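Local coordinates for DNA helicase assembly protein (Enterobacteria phage T4, PDB 1C1K), which loads the replicative helicase onto DNA covered by the single-stranded-DNA-binding protein at the phage replication fork and coordinates leading- and lagging-strand synthesis, at residues K173-T178 against K189-R194. Numbering follows the deposited sequence.
Sequences KHDEQT and KLKAYR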
# COMPACT_ATOMS: atom_id res chain seq x y z
N LYS A 173 -7.24 5.62 14.69
CA LYS A 173 -7.85 6.81 15.29
C LYS A 173 -8.77 7.51 14.29
O LYS A 173 -9.83 8.02 14.65
CB LYS A 173 -6.77 7.77 15.78
CG LYS A 173 -6.00 7.24 16.96
CD LYS A 173 -5.68 8.35 17.94
CE LYS A 173 -4.25 8.82 17.79
NZ LYS A 173 -4.13 10.27 18.10
N HIS A 174 -8.36 7.56 13.02
CA HIS A 174 -9.18 8.19 12.00
C HIS A 174 -10.45 7.36 11.82
O HIS A 174 -11.56 7.90 11.76
CB HIS A 174 -8.41 8.25 10.67
CG HIS A 174 -7.55 9.47 10.52
ND1 HIS A 174 -6.61 9.85 11.45
CD2 HIS A 174 -7.46 10.38 9.51
CE1 HIS A 174 -5.98 10.94 11.03
NE2 HIS A 174 -6.48 11.28 9.86
N ASP A 175 -10.29 6.04 11.75
CA ASP A 175 -11.41 5.12 11.57
C ASP A 175 -12.48 5.25 12.66
O ASP A 175 -13.67 5.15 12.37
CB ASP A 175 -10.90 3.67 11.56
CG ASP A 175 -10.41 3.23 10.19
OD1 ASP A 175 -9.88 2.11 10.10
OD2 ASP A 175 -10.56 4.00 9.22
N GLU A 176 -12.05 5.45 13.90
CA GLU A 176 -13.00 5.57 15.00
C GLU A 176 -13.70 6.92 15.08
O GLU A 176 -14.76 7.03 15.69
CB GLU A 176 -12.32 5.27 16.35
CG GLU A 176 -10.88 5.74 16.47
CD GLU A 176 -10.02 4.80 17.33
OE1 GLU A 176 -9.33 5.30 18.25
OE2 GLU A 176 -10.02 3.58 17.08
N GLN A 177 -13.13 7.95 14.45
CA GLN A 177 -13.71 9.29 14.51
C GLN A 177 -14.52 9.74 13.29
O GLN A 177 -15.07 10.84 13.29
CB GLN A 177 -12.62 10.32 14.78
CG GLN A 177 -11.85 10.11 16.07
CD GLN A 177 -10.67 11.06 16.22
OE1 GLN A 177 -9.54 10.73 15.84
NE2 GLN A 177 -10.92 12.24 16.76
N THR A 178 -14.61 8.90 12.26
CA THR A 178 -15.36 9.31 11.08
C THR A 178 -15.90 8.16 10.23
O THR A 178 -15.48 7.02 10.37
CB THR A 178 -14.50 10.22 10.17
OG1 THR A 178 -15.31 10.75 9.11
CG2 THR A 178 -13.33 9.43 9.57
N LYS A 189 -7.66 0.35 1.80
CA LYS A 189 -6.38 -0.01 1.19
C LYS A 189 -5.25 0.09 2.20
O LYS A 189 -4.36 -0.76 2.24
CB LYS A 189 -6.07 0.91 0.01
CG LYS A 189 -7.21 1.09 -0.98
CD LYS A 189 -7.30 -0.08 -1.96
CE LYS A 189 -8.12 0.29 -3.18
NZ LYS A 189 -8.17 1.77 -3.36
N LEU A 190 -5.27 1.13 3.03
CA LEU A 190 -4.23 1.32 4.03
C LEU A 190 -4.16 0.14 5.00
O LEU A 190 -3.09 -0.39 5.29
CB LEU A 190 -4.47 2.62 4.79
CG LEU A 190 -4.11 3.89 4.01
CD1 LEU A 190 -4.76 5.10 4.68
CD2 LEU A 190 -2.60 4.06 3.96
N LYS A 191 -5.32 -0.28 5.51
CA LYS A 191 -5.34 -1.39 6.45
C LYS A 191 -4.94 -2.70 5.76
O LYS A 191 -4.24 -3.52 6.34
CB LYS A 191 -6.72 -1.51 7.09
CG LYS A 191 -7.03 -0.35 8.03
CD LYS A 191 -8.14 -0.73 9.02
CE LYS A 191 -9.50 -0.76 8.35
NZ LYS A 191 -9.89 0.56 7.79
N ALA A 192 -5.39 -2.88 4.52
CA ALA A 192 -5.06 -4.10 3.79
C ALA A 192 -3.55 -4.19 3.56
O ALA A 192 -2.94 -5.23 3.80
CB ALA A 192 -5.80 -4.13 2.46
N TYR A 193 -2.95 -3.09 3.11
CA TYR A 193 -1.51 -3.05 2.86
C TYR A 193 -0.74 -3.21 4.18
O TYR A 193 0.31 -3.85 4.23
CB TYR A 193 -1.14 -1.73 2.18
CG TYR A 193 0.22 -1.68 1.49
CD1 TYR A 193 0.92 -2.85 1.16
CD2 TYR A 193 0.80 -0.46 1.18
CE1 TYR A 193 2.17 -2.79 0.53
CE2 TYR A 193 2.04 -0.38 0.55
CZ TYR A 193 2.72 -1.55 0.23
OH TYR A 193 3.96 -1.45 -0.37
N ARG A 194 -1.27 -2.63 5.24
CA ARG A 194 -0.62 -2.73 6.54
C ARG A 194 -0.50 -4.19 6.99
O ARG A 194 0.46 -4.57 7.65
CB ARG A 194 -1.41 -1.90 7.58
CG ARG A 194 -0.84 -1.94 9.00
CD ARG A 194 -1.54 -0.92 9.92
NE ARG A 194 -2.94 -1.26 10.16
CZ ARG A 194 -3.75 -0.61 10.99
NH1 ARG A 194 -3.31 0.44 11.68
NH2 ARG A 194 -5.01 -1.01 11.14
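Asp175 and Lys191 face each other from two helices that stand well apart, their CA atoms 10.3 Å from one another at the nearest point between the segments. Between the two segments the gap is spanned by this one pair of side chains: the two extend from opposite directions and meet in a salt bridge, with Lys191 NZ 2.8 Å from Asp175 OD1. The ammonium group approaches on the syn side of that oxygen, 23° out of the carboxylate plane. The lysine chain runs out from its helix and then bends at its last two torsions (chi3 -74°, chi4 -61°), which curls the end of the chain alongside Asp175 OD1, with Lys191 CE 3.4 Å from that oxygen. The other carboxylate oxygen, OD2, accepts a hydrogen bond from Trp183 NE1 and is also hydrogen-bonded to Ser187 OG, so both oxygens are engaged and the rotation of the carboxylate is probably well fixed. Nearby, Arg194 turns to Asp165 and Asp172 in salt bridges of its own. The bridge links helix 170-177 to helix 181-196 at the surface, within the C-terminal family region, while Ile171 packs against Leu190, Lys191 and Arg194, and Leu190 reaches further to helix 158-168.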